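Local coordinates for protein N5-Carboxyaminoimidazole ribonucleotide synthetase (PDB 3ORQ) that catalyses the ATP-dependent carboxylation of 5-aminoimidazole ribonucleotide with bicarbonate to N5-carboxyaminoimidazole ribonucleotide, a ligase reaction of purine biosynthesis carried out on an ATP-grasp fold, at residues Q103-L108 against S247-I251; V199-N203 against A297-L303; L325-E329 against Y370-E374. All blocks are in the same frame, centred on the assembly; numbering follows the deposited sequence.

Contact 1: Q103-L108 against S247-I251; sequences QAIQLL and SIHFI
Leu-108 CD1 lies at the edge of the Phe-250 ring, near its plane and 3.9 Å from CZ; Ala-104 CB comes in obliquely, 4.1 Å from CE1. The other flat group, the amide of Gln-103, makes the polar link. Its chain is extended, with CG anti to the backbone N (chi1 -178°), and this reach lets OE1 accept a hydrogen bond from His-249 N at 2.8 Å; the N-H points at it within 18° of straight, but the donor sits 34° off the carbonyl plane. Ile-248 packs between them with two branches: CG2 lies 3.8 Å from Ala-104 CA, and CD1 touches CD2 of both leucines, at 3.9 Å for Leu-107 and 4.0 Å for Leu-108. One water accepts from Ala-104 N and probably donates to His-249 O, within hydrogen-bonding distance. The contact joins helix 103-109, in the preATP-grasp range, to the loop leading into strand 252-261 of the ATP-grasp range. Phe-250 also stacks on Phe-254 of that strand, His-249 NE2 bonds Pro-99 O, and helix 111-120 packs on Leu-107, Leu-108 and Ile-248, whereas Ala-104 also meets Tyr-79 of strand 76-79.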
ATOM      1  N   GLN A 103      -6.069 -11.922 -26.899  1.00  9.15           N
ATOM      2  CA  GLN A 103      -7.352 -11.560 -27.505  1.00 12.10           C
ATOM      3  C   GLN A 103      -7.857 -10.216 -26.979  1.00 11.88           C
ATOM      4  O   GLN A 103      -8.344  -9.386 -27.746  1.00 11.70           O
ATOM      5  CB  GLN A 103      -8.406 -12.660 -27.264  1.00 11.63           C
ATOM      6  CG  GLN A 103      -9.751 -12.368 -27.912  1.00 13.99           C
ATOM      7  CD  GLN A 103     -10.888 -13.206 -27.334  1.00 14.77           C
ATOM      8  OE1 GLN A 103     -10.864 -13.550 -26.158  1.00 16.02           O
ATOM      9  NE2 GLN A 103     -11.912 -13.498 -28.153  1.00 10.81           N
ATOM     10  N   ALA A 104      -7.787 -10.029 -25.661  1.00 11.67           N
ATOM     11  CA  ALA A 104      -8.302  -8.810 -25.062  1.00 12.43           C
ATOM     12  C   ALA A 104      -7.613  -7.645 -25.736  1.00 14.22           C
ATOM     13  O   ALA A 104      -8.272  -6.744 -26.260  1.00 16.84           O
ATOM     14  CB  ALA A 104      -8.054  -8.790 -23.554  1.00 12.63           C
ATOM     15  N   ILE A 105      -6.281  -7.683 -25.757  1.00 15.16           N
ATOM     16  CA  ILE A 105      -5.493  -6.609 -26.328  1.00 17.39           C
ATOM     17  C   ILE A 105      -5.782  -6.402 -27.782  1.00 18.50           C
ATOM     18  O   ILE A 105      -6.061  -5.286 -28.162  1.00 20.43           O
ATOM     19  CB  ILE A 105      -3.987  -6.832 -26.167  1.00 17.36           C
ATOM     20  CG1 ILE A 105      -3.576  -6.675 -24.702  1.00 16.96           C
ATOM     21  CG2 ILE A 105      -3.219  -5.865 -27.064  1.00 16.43           C
ATOM     22  CD1 ILE A 105      -3.521  -5.235 -24.175  1.00 19.65           C
ATOM     23  N   GLN A 106      -5.702  -7.460 -28.589  1.00 19.29           N
ATOM     24  CA  GLN A 106      -5.939  -7.368 -30.041  1.00 21.47           C
ATOM     25  C   GLN A 106      -7.220  -6.607 -30.353  1.00 22.48           C
ATOM     26  O   GLN A 106      -7.273  -5.721 -31.203  1.00 24.50           O
ATOM     27  CB  GLN A 106      -6.040  -8.781 -30.651  1.00 21.39           C
ATOM     28  CG  GLN A 106      -6.507  -8.839 -32.132  1.00 24.22           C
ATOM     29  CD  GLN A 106      -6.997 -10.244 -32.564  1.00 27.66           C
ATOM     30  OE1 GLN A 106      -6.666 -11.269 -31.945  1.00 29.67           O
ATOM     31  NE2 GLN A 106      -7.791 -10.285 -33.628  1.00 26.72           N
ATOM     32  N   LEU A 107      -8.263  -6.994 -29.640  1.00 22.38           N
ATOM     33  CA  LEU A 107      -9.603  -6.629 -29.972  1.00 21.68           C
ATOM     34  C   LEU A 107      -9.929  -5.245 -29.396  1.00 21.29           C
ATOM     35  O   LEU A 107     -10.604  -4.450 -30.046  1.00 19.55           O
ATOM     36  CB  LEU A 107     -10.487  -7.726 -29.432  1.00 22.60           C
ATOM     37  CG  LEU A 107     -11.954  -7.778 -29.742  1.00 30.17           C
ATOM     38  CD1 LEU A 107     -12.484  -9.172 -29.388  1.00 30.00           C
ATOM     39  CD2 LEU A 107     -12.618  -6.676 -28.912  1.00 34.26           C
ATOM     40  N   LEU A 108      -9.405  -4.934 -28.204  1.00 20.71           N
ATOM     41  CA  LEU A 108      -9.667  -3.635 -27.592  1.00 20.96           C
ATOM     42  C   LEU A 108      -8.741  -2.490 -28.007  1.00 22.12           C
ATOM     43  O   LEU A 108      -8.996  -1.356 -27.648  1.00 23.21           O
ATOM     44  CB  LEU A 108      -9.743  -3.744 -26.060  1.00 19.81           C
ATOM     45  CG  LEU A 108     -10.758  -4.804 -25.608  1.00 19.31           C
ATOM     46  CD1 LEU A 108     -10.605  -5.104 -24.125  1.00 17.06           C
ATOM     47  CD2 LEU A 108     -12.207  -4.453 -26.012  1.00 16.74           C
ATOM     48  N   SER A 247     -17.461 -13.261 -24.790  1.00 15.43           N
ATOM     49  CA  SER A 247     -16.893 -12.980 -26.097  1.00 16.75           C
ATOM     50  C   SER A 247     -15.409 -12.647 -26.081  1.00 16.35           C
ATOM     51  O   SER A 247     -14.754 -12.747 -27.137  1.00 17.41           O
ATOM     52  CB  SER A 247     -17.697 -11.879 -26.817  1.00 18.37           C
ATOM     53  OG  SER A 247     -19.004 -12.358 -27.157  1.00 24.72           O
ATOM     54  N   ILE A 248     -14.890 -12.231 -24.907  1.00 12.56           N
ATOM     55  CA  ILE A 248     -13.491 -11.795 -24.760  1.00 10.02           C
ATOM     56  C   ILE A 248     -12.922 -12.390 -23.496  1.00  9.24           C
ATOM     57  O   ILE A 248     -13.551 -12.325 -22.432  1.00  8.94           O
ATOM     58  CB  ILE A 248     -13.371 -10.286 -24.566  1.00 10.01           C
ATOM     59  CG1 ILE A 248     -14.013  -9.519 -25.715  1.00 10.50           C
ATOM     60  CG2 ILE A 248     -11.934  -9.874 -24.434  1.00 10.84           C
ATOM     61  CD1 ILE A 248     -13.957  -7.995 -25.538  1.00  9.89           C
ATOM     62  N   HIS A 249     -11.758 -13.008 -23.604  1.00  8.50           N
ATOM     63  CA  HIS A 249     -11.141 -13.612 -22.449  1.00  8.92           C
ATOM     64  C   HIS A 249     -10.449 -12.541 -21.595  1.00  7.43           C
ATOM     65  O   HIS A 249      -9.539 -11.861 -22.064  1.00  9.93           O
ATOM     66  CB  HIS A 249     -10.125 -14.656 -22.886  1.00  9.95           C
ATOM     67  CG  HIS A 249      -9.383 -15.291 -21.746  1.00 10.85           C
ATOM     68  ND1 HIS A 249     -10.000 -16.113 -20.824  1.00 11.60           N
ATOM     69  CD2 HIS A 249      -8.080 -15.217 -21.373  1.00 12.61           C
ATOM     70  CE1 HIS A 249      -9.105 -16.536 -19.946  1.00  9.67           C
ATOM     71  NE2 HIS A 249      -7.933 -16.006 -20.255  1.00 13.14           N
ATOM     72  N   PHE A 250     -10.873 -12.419 -20.343  1.00  5.62           N
ATOM     73  CA  PHE A 250     -10.185 -11.584 -19.351  1.00  4.61           C
ATOM     74  C   PHE A 250      -9.630 -12.383 -18.197  1.00  5.38           C
ATOM     75  O   PHE A 250     -10.346 -13.192 -17.611  1.00  5.65           O
ATOM     76  CB  PHE A 250     -11.172 -10.565 -18.793  1.00  5.14           C
ATOM     77  CG  PHE A 250     -11.556  -9.499 -19.774  1.00  7.43           C
ATOM     78  CD1 PHE A 250     -10.627  -8.503 -20.142  1.00  4.17           C
ATOM     79  CD2 PHE A 250     -12.812  -9.523 -20.376  1.00  7.39           C
ATOM     80  CE1 PHE A 250     -10.979  -7.508 -21.058  1.00  6.25           C
ATOM     81  CE2 PHE A 250     -13.168  -8.546 -21.303  1.00  8.87           C
ATOM     82  CZ  PHE A 250     -12.277  -7.544 -21.647  1.00  7.52           C
ATOM     83  N   ILE A 251      -8.365 -12.163 -17.863  1.00  6.56           N
ATOM     84  CA  ILE A 251      -7.807 -12.545 -16.563  1.00  6.94           C
ATOM     85  C   ILE A 251      -7.173 -11.280 -15.950  1.00  7.86           C
ATOM     86  O   ILE A 251      -6.745 -10.384 -16.677  1.00  6.44           O
ATOM     87  CB  ILE A 251      -6.751 -13.656 -16.683  1.00  8.63           C
ATOM     88  CG1 ILE A 251      -7.423 -15.004 -17.032  1.00  9.57           C
ATOM     89  CG2 ILE A 251      -5.971 -13.783 -15.368  1.00  6.80           C
ATOM     90  CD1 ILE A 251      -8.492 -15.436 -16.035  1.00  9.68           C
TER
HETATM   91  O   HOH W   1      -7.350 -12.126 -23.939  1.00 14.34           O

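Contact 2: V199-N203 against A297-L303; sequences VTRGN and AVTGQSL
A Schellman motif ends helix 290-298, and the chain leaving it packs against the end of strand 191-201. Gly-300 is the first residue to leave helical geometry; its phi is positive, and its N bonds back to Ala-297 O. Its own carbonyl is used across the contact: Asn-203 ND2 donates to Gly-300 O at 2.9 Å. That bond is bent, with an N-H...O angle of 146° and the donor tilted 25° from the carbonyl plane. The other end of the amide is held too, since Asn-203 OD1 accepts from Phe-6 N; partners at both ends would hold the amide's rotation.

A second polar link runs through one water, which accepts from Asn-203 N and donates to Ala-297 O and Gln-301 O, tying the turn after the strand to a carbonyl of the last helical turn and one of the chain just beyond it. In the ATP-grasp domain, strand 191-201 lies inside the large antiparallel sheet, between strands 252-261 and 207-218, and here the end of helix 290-298 meets the end of this strand through small residues. Gly-202 and Ala-297 bring their CA atoms to 4.3 Å, and Ala-297 CB lies 3.5 Å from Arg-201 O. Thr-200 points its methyl at the helix because CG2 is anti to the backbone N (OG1 at chi1 -56°), which puts CG2 3.6 Å from Ala-297 CB; its hydroxyl is paired with those of Thr-253 and Thr-293. Leu-303 folds back over the strand end, its CD1 reaching 3.5 Å from Gly-202 N and 3.8 Å from Thr-200 CG2. Beyond these atoms, Ser-302 hydrogen-bonds through its backbone to the second subunit, and Gln-301 packs on Asn-331 of that subunit.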
ATOM      1  N   VAL A 199     -13.459  -4.923 -12.460  1.00  5.18           N
ATOM      2  CA  VAL A 199     -13.739  -6.339 -12.309  1.00  3.22           C
ATOM      3  C   VAL A 199     -12.432  -7.107 -12.282  1.00  4.45           C
ATOM      4  O   VAL A 199     -11.429  -6.677 -12.876  1.00  3.91           O
ATOM      5  CB  VAL A 199     -14.593  -6.900 -13.530  1.00  2.38           C
ATOM      6  CG1 VAL A 199     -14.951  -8.370 -13.354  1.00  2.00           C
ATOM      7  CG2 VAL A 199     -15.844  -6.081 -13.795  1.00  2.00           C
ATOM      8  N   THR A 200     -12.428  -8.252 -11.599  1.00  4.72           N
ATOM      9  CA  THR A 200     -11.233  -9.091 -11.669  1.00  5.43           C
ATOM     10  C   THR A 200     -11.658 -10.507 -11.950  1.00  4.31           C
ATOM     11  O   THR A 200     -12.567 -11.035 -11.311  1.00  6.44           O
ATOM     12  CB  THR A 200     -10.376  -9.063 -10.358  1.00  4.76           C
ATOM     13  OG1 THR A 200     -10.012  -7.711 -10.022  1.00  4.41           O
ATOM     14  CG2 THR A 200      -9.065  -9.866 -10.596  1.00  6.53           C
ATOM     15  N   ARG A 201     -10.977 -11.141 -12.878  1.00  4.39           N
ATOM     16  CA  ARG A 201     -11.308 -12.528 -13.235  1.00  4.85           C
ATOM     17  C   ARG A 201     -10.072 -13.350 -13.014  1.00  3.43           C
ATOM     18  O   ARG A 201      -8.976 -12.911 -13.361  1.00  5.09           O
ATOM     19  CB  ARG A 201     -11.727 -12.618 -14.703  1.00  4.61           C
ATOM     20  CG  ARG A 201     -13.178 -13.032 -14.864  1.00  8.98           C
ATOM     21  CD  ARG A 201     -13.486 -13.378 -16.332  1.00  7.28           C
ATOM     22  NE  ARG A 201     -13.813 -14.776 -16.444  1.00  8.00           N
ATOM     23  CZ  ARG A 201     -13.102 -15.695 -17.075  1.00  7.78           C
ATOM     24  NH1 ARG A 201     -11.974 -15.388 -17.718  1.00  5.22           N
ATOM     25  NH2 ARG A 201     -13.544 -16.954 -17.051  1.00  6.31           N
ATOM     26  N   GLY A 202     -10.216 -14.509 -12.411  1.00  2.00           N
ATOM     27  CA  GLY A 202      -9.032 -15.296 -12.098  1.00  4.21           C
ATOM     28  C   GLY A 202      -9.210 -16.754 -12.471  1.00  7.77           C
ATOM     29  O   GLY A 202     -10.052 -17.119 -13.292  1.00  9.12           O
ATOM     30  N   ASN A 203      -8.400 -17.582 -11.855  1.00  9.09           N
ATOM     31  CA  ASN A 203      -8.397 -19.013 -12.051  1.00 10.57           C
ATOM     32  C   ASN A 203      -9.757 -19.684 -11.948  1.00 11.42           C
ATOM     33  O   ASN A 203     -10.610 -19.282 -11.166  1.00 11.16           O
ATOM     34  CB  ASN A 203      -7.489 -19.617 -10.982  1.00  9.76           C
ATOM     35  CG  ASN A 203      -6.440 -20.478 -11.565  1.00 12.27           C
ATOM     36  OD1 ASN A 203      -6.519 -20.851 -12.741  1.00 13.92           O
ATOM     37  ND2 ASN A 203      -5.417 -20.798 -10.764  1.00 12.70           N
ATOM     38  N   ALA A 297      -5.080 -12.627  -9.146  1.00  2.00           N
ATOM     39  CA  ALA A 297      -5.629 -13.229 -10.367  1.00  2.00           C
ATOM     40  C   ALA A 297      -4.545 -13.815 -11.249  1.00  2.00           C
ATOM     41  O   ALA A 297      -4.511 -14.990 -11.584  1.00  3.42           O
ATOM     42  CB  ALA A 297      -6.391 -12.165 -11.137  1.00  2.00           C
ATOM     43  N   VAL A 298      -3.613 -12.956 -11.582  1.00  2.34           N
ATOM     44  CA  VAL A 298      -2.569 -13.265 -12.533  1.00  2.07           C
ATOM     45  C   VAL A 298      -1.638 -14.351 -12.001  1.00  4.85           C
ATOM     46  O   VAL A 298      -1.079 -15.138 -12.796  1.00  6.03           O
ATOM     47  CB  VAL A 298      -1.918 -11.897 -12.866  1.00  4.84           C
ATOM     48  CG1 VAL A 298      -0.436 -11.791 -12.576  1.00  2.00           C
ATOM     49  CG2 VAL A 298      -2.444 -11.361 -14.173  1.00  2.00           C
ATOM     50  N   THR A 299      -1.457 -14.417 -10.670  1.00  2.37           N
ATOM     51  CA  THR A 299      -0.595 -15.458 -10.081  1.00  2.00           C
ATOM     52  C   THR A 299      -1.421 -16.710  -9.786  1.00  2.56           C
ATOM     53  O   THR A 299      -0.903 -17.696  -9.229  1.00  2.00           O
ATOM     54  CB  THR A 299       0.120 -14.985  -8.777  1.00  3.42           C
ATOM     55  OG1 THR A 299      -0.869 -14.575  -7.795  1.00  2.00           O
ATOM     56  CG2 THR A 299       1.089 -13.785  -9.076  1.00  2.00           C
ATOM     57  N   GLY A 300      -2.700 -16.671 -10.167  1.00  2.08           N
ATOM     58  CA  GLY A 300      -3.561 -17.869 -10.134  1.00  3.76           C
ATOM     59  C   GLY A 300      -4.100 -18.207  -8.735  1.00  5.49           C
ATOM     60  O   GLY A 300      -4.467 -19.346  -8.502  1.00  4.84           O
ATOM     61  N   GLN A 301      -4.144 -17.217  -7.825  1.00  4.02           N
ATOM     62  CA  GLN A 301      -4.682 -17.422  -6.472  1.00  5.98           C
ATOM     63  C   GLN A 301      -6.204 -17.304  -6.471  1.00  5.00           C
ATOM     64  O   GLN A 301      -6.791 -16.810  -7.421  1.00  8.33           O
ATOM     65  CB  GLN A 301      -4.121 -16.381  -5.494  1.00  5.34           C
ATOM     66  CG  GLN A 301      -2.559 -16.138  -5.557  1.00  4.99           C
ATOM     67  CD  GLN A 301      -1.804 -17.336  -5.195  1.00  9.78           C
ATOM     68  OE1 GLN A 301      -1.857 -17.793  -4.055  1.00 16.71           O
ATOM     69  NE2 GLN A 301      -1.100 -17.904  -6.163  1.00 15.55           N
ATOM     70  N   SER A 302      -6.838 -17.730  -5.397  1.00  2.69           N
ATOM     71  CA  SER A 302      -8.268 -17.436  -5.200  1.00  3.76           C
ATOM     72  C   SER A 302      -8.498 -15.951  -5.003  1.00  4.70           C
ATOM     73  O   SER A 302      -7.625 -15.256  -4.415  1.00  4.40           O
ATOM     74  CB  SER A 302      -8.863 -18.193  -4.014  1.00  2.00           C
ATOM     75  OG  SER A 302      -8.724 -19.589  -4.241  1.00  7.94           O
ATOM     76  N   LEU A 303      -9.656 -15.478  -5.507  1.00  2.54           N
ATOM     77  CA  LEU A 303     -10.035 -14.069  -5.429  1.00  2.37           C
ATOM     78  C   LEU A 303     -11.056 -13.985  -4.336  1.00  3.22           C
ATOM     79  O   LEU A 303     -11.767 -14.930  -4.111  1.00  2.00           O
ATOM     80  CB  LEU A 303     -10.712 -13.591  -6.743  1.00  2.72           C
ATOM     81  CG  LEU A 303      -9.760 -13.552  -7.948  1.00  4.68           C
ATOM     82  CD1 LEU A 303     -10.433 -13.123  -9.240  1.00  2.00           C
ATOM     83  CD2 LEU A 303      -8.641 -12.583  -7.621  1.00  7.18           C
TER
HETATM   84  O   HOH W   2      -6.446 -16.559 -10.183  1.00  2.98           O

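Contact 3: L325-E329 against Y370-E374; sequences LLENE and YAKFE
Lys-372 NZ and Glu-329 OE1 form a salt bridge at 2.9 Å, the shortest polar approach between the two segments. The hydrogen bond within it is weak, consistent with Lys-372 CE lying 3.0 Å from OE1, nearly as close as NZ. Of the two carboxylate oxygens only OE1 is within bonding distance of NZ; OE2 stands 3.7 Å from it. The two side chains arrive from opposite directions, and both are bent at their second torsion. In Lys-372 that bend (chi2 85°) turns the chain toward 325-329, although the side chain does not start out in that direction. The aliphatic part of the lysine is used as well, with its CG 3.9 Å from Leu-326 CD2.

Next to this ion pair lies the apolar part of the contact, centred on Leu-326 and Phe-373. Leu-326 CD1 sits over one face of the phenyl ring, 3.8 Å from its centroid and 13° off the normal, a CH-pi contact. The two side chains cross at about a right angle; CD1, over the ring centre, is 3.7 Å from CZ and nearly as close to CE1 and CE2. The contact joins two helix ends of the C-terminal domain: helix 320-326, which follows strand 313-319, and helix 362-372, the last of the chain. Phe-373 is the first residue past helix 362-372, and its ring also packs on Met-316 and Leu-318 of strand 313-319, which brings the sheet into the same cluster. Further out, Leu-325 covers the last modelled residues: CD2 lies 3.6 Å from Lys-372 O and 3.8 Å from Glu-374 CG. The neighbouring Glu-327 forms a salt bridge with Arg-346, and Asn-328 OD1 accepts a hydrogen bond from Lys-10 NZ of the second subunit.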
ATOM      1  N   LEU A 325      -1.534  24.783  -9.190  1.00 15.57           N
ATOM      2  CA  LEU A 325      -2.557  25.294  -8.278  1.00 14.53           C
ATOM      3  C   LEU A 325      -2.431  24.845  -6.808  1.00 15.61           C
ATOM      4  O   LEU A 325      -2.567  25.672  -5.891  1.00 14.71           O
ATOM      5  CB  LEU A 325      -3.943  24.894  -8.802  1.00 14.47           C
ATOM      6  CG  LEU A 325      -5.209  25.434  -8.098  1.00 16.05           C
ATOM      7  CD1 LEU A 325      -5.238  26.990  -8.204  1.00 18.06           C
ATOM      8  CD2 LEU A 325      -6.516  24.862  -8.689  1.00 11.15           C
ATOM      9  N   LEU A 326      -2.194  23.544  -6.565  1.00 15.34           N
ATOM     10  CA  LEU A 326      -2.482  23.007  -5.222  1.00 16.38           C
ATOM     11  C   LEU A 326      -1.302  22.563  -4.360  1.00 16.09           C
ATOM     12  O   LEU A 326      -1.459  22.398  -3.135  1.00 17.25           O
ATOM     13  CB  LEU A 326      -3.543  21.884  -5.300  1.00 16.55           C
ATOM     14  CG  LEU A 326      -4.913  22.296  -5.834  1.00 17.09           C
ATOM     15  CD1 LEU A 326      -5.765  21.082  -6.249  1.00 18.17           C
ATOM     16  CD2 LEU A 326      -5.654  23.124  -4.789  1.00 18.79           C
ATOM     17  N   GLU A 327      -0.132  22.377  -4.968  1.00 14.66           N
ATOM     18  CA  GLU A 327       0.937  21.651  -4.272  1.00 16.69           C
ATOM     19  C   GLU A 327       1.360  22.302  -2.942  1.00 17.94           C
ATOM     20  O   GLU A 327       1.911  21.629  -2.050  1.00 18.87           O
ATOM     21  CB  GLU A 327       2.146  21.386  -5.185  1.00 17.04           C
ATOM     22  CG  GLU A 327       2.821  22.672  -5.751  1.00 20.21           C
ATOM     23  CD  GLU A 327       3.835  22.350  -6.855  1.00 22.00           C
ATOM     24  OE1 GLU A 327       4.250  21.158  -6.981  1.00 19.69           O
ATOM     25  OE2 GLU A 327       4.228  23.287  -7.581  1.00 20.55           O
ATOM     26  N   ASN A 328       1.109  23.597  -2.793  1.00 17.35           N
ATOM     27  CA  ASN A 328       1.549  24.271  -1.574  1.00 18.57           C
ATOM     28  C   ASN A 328       0.556  24.117  -0.429  1.00 18.59           C
ATOM     29  O   ASN A 328       0.890  24.387   0.722  1.00 18.32           O
ATOM     30  CB  ASN A 328       1.945  25.725  -1.844  1.00 18.81           C
ATOM     31  CG  ASN A 328       3.246  25.811  -2.581  1.00 21.74           C
ATOM     32  OD1 ASN A 328       4.232  25.202  -2.173  1.00 30.59           O
ATOM     33  ND2 ASN A 328       3.260  26.509  -3.687  1.00 23.41           N
ATOM     34  N   GLU A 329      -0.635  23.620  -0.769  1.00 17.32           N
ATOM     35  CA  GLU A 329      -1.663  23.281   0.189  1.00 16.38           C
ATOM     36  C   GLU A 329      -1.564  21.825   0.683  1.00 15.07           C
ATOM     37  O   GLU A 329      -2.239  21.469   1.633  1.00 14.94           O
ATOM     38  CB  GLU A 329      -3.024  23.423  -0.460  1.00 16.29           C
ATOM     39  CG  GLU A 329      -3.298  24.753  -1.049  1.00 25.92           C
ATOM     40  CD  GLU A 329      -4.725  25.155  -0.788  1.00 34.97           C
ATOM     41  OE1 GLU A 329      -5.390  24.469   0.028  1.00 34.49           O
ATOM     42  OE2 GLU A 329      -5.165  26.159  -1.388  1.00 40.46           O
ATOM     43  N   TYR A 370     -14.927  20.906  -5.787  1.00 18.79           N
ATOM     44  CA  TYR A 370     -15.238  21.818  -6.899  1.00 21.68           C
ATOM     45  C   TYR A 370     -14.606  23.181  -6.645  1.00 22.55           C
ATOM     46  O   TYR A 370     -13.947  23.746  -7.511  1.00 21.14           O
ATOM     47  CB  TYR A 370     -16.732  21.997  -7.068  1.00 23.07           C
ATOM     48  CG  TYR A 370     -17.410  20.932  -7.889  1.00 23.44           C
ATOM     49  CD1 TYR A 370     -16.811  20.430  -9.047  1.00 23.46           C
ATOM     50  CD2 TYR A 370     -18.664  20.446  -7.521  1.00 22.84           C
ATOM     51  CE1 TYR A 370     -17.437  19.455  -9.813  1.00 22.29           C
ATOM     52  CE2 TYR A 370     -19.308  19.471  -8.285  1.00 23.54           C
ATOM     53  CZ  TYR A 370     -18.686  18.985  -9.430  1.00 20.93           C
ATOM     54  OH  TYR A 370     -19.313  18.036 -10.184  1.00 16.82           O
ATOM     55  N   ALA A 371     -14.789  23.675  -5.424  1.00 23.61           N
ATOM     56  CA  ALA A 371     -14.216  24.938  -5.010  1.00 24.57           C
ATOM     57  C   ALA A 371     -12.687  24.868  -5.020  1.00 24.75           C
ATOM     58  O   ALA A 371     -12.020  25.831  -5.366  1.00 25.86           O
ATOM     59  CB  ALA A 371     -14.730  25.312  -3.632  1.00 24.16           C
ATOM     60  N   LYS A 372     -12.129  23.721  -4.662  1.00 24.12           N
ATOM     61  CA  LYS A 372     -10.677  23.621  -4.589  1.00 23.85           C
ATOM     62  C   LYS A 372     -10.005  23.599  -5.969  1.00 22.96           C
ATOM     63  O   LYS A 372      -8.968  24.216  -6.146  1.00 21.95           O
ATOM     64  CB  LYS A 372     -10.244  22.429  -3.727  1.00 23.90           C
ATOM     65  CG  LYS A 372      -9.023  22.723  -2.913  1.00 23.68           C
ATOM     66  CD  LYS A 372      -9.362  23.420  -1.601  1.00 24.45           C
ATOM     67  CE  LYS A 372      -8.135  24.200  -1.126  1.00 25.96           C
ATOM     68  NZ  LYS A 372      -8.278  24.886   0.202  1.00 24.10           N
ATOM     69  N   PHE A 373     -10.611  22.914  -6.939  1.00 22.74           N
ATOM     70  CA  PHE A 373     -10.018  22.790  -8.276  1.00 23.40           C
ATOM     71  C   PHE A 373     -10.390  23.928  -9.220  1.00 25.80           C
ATOM     72  O   PHE A 373     -10.048  23.876 -10.391  1.00 26.10           O
ATOM     73  CB  PHE A 373     -10.323  21.421  -8.911  1.00 20.35           C
ATOM     74  CG  PHE A 373      -9.473  20.292  -8.351  1.00 19.91           C
ATOM     75  CD1 PHE A 373      -9.654  19.846  -7.034  1.00 13.35           C
ATOM     76  CD2 PHE A 373      -8.502  19.662  -9.130  1.00 17.27           C
ATOM     77  CE1 PHE A 373      -8.872  18.799  -6.518  1.00 14.42           C
ATOM     78  CE2 PHE A 373      -7.706  18.608  -8.580  1.00 12.97           C
ATOM     79  CZ  PHE A 373      -7.899  18.202  -7.280  1.00 10.04           C
ATOM     80  N   GLU A 374     -11.074  24.943  -8.679  1.00 30.30           N
ATOM     81  CA  GLU A 374     -11.522  26.193  -9.368  1.00 33.51           C
ATOM     82  C   GLU A 374     -12.935  26.028  -9.858  1.00 34.38           C
ATOM     83  O   GLU A 374     -13.779  26.869  -9.586  1.00 35.82           O
ATOM     84  CB  GLU A 374     -10.608  26.665 -10.521  1.00 34.00           C
ATOM     85  CG  GLU A 374      -9.241  27.195 -10.076  1.00 38.54           C
ATOM     86  CD  GLU A 374      -8.227  27.335 -11.242  1.00 46.16           C
ATOM     87  OE1 GLU A 374      -7.461  28.330 -11.262  1.00 47.54           O
ATOM     88  OE2 GLU A 374      -8.183  26.450 -12.140  1.00 49.28           O
TER

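In the fold
Starting from the N terminus, residues 103-108 open the longest loop, which contact 1 closes 139 residues later at 247-251, joining the preATP-grasp domain to the ATP-grasp domain. Within that loop, residues 199-203 begin contact 2, which closes a loop of 94 residues at 297-303, after contact 1, so the two cross; it joins the end of strand 191-201 in the large sheet to the end of helix 290-298. They also touch: Arg-201 NH1 probably hydrogen-bonds Phe-250 O at 2.7 Å. Contact 3 opens after both have closed and ties together two helix ends near the C terminus, its centre about 39 Å from that of contact 1. Contacts 2 and 3 both reach the second subunit.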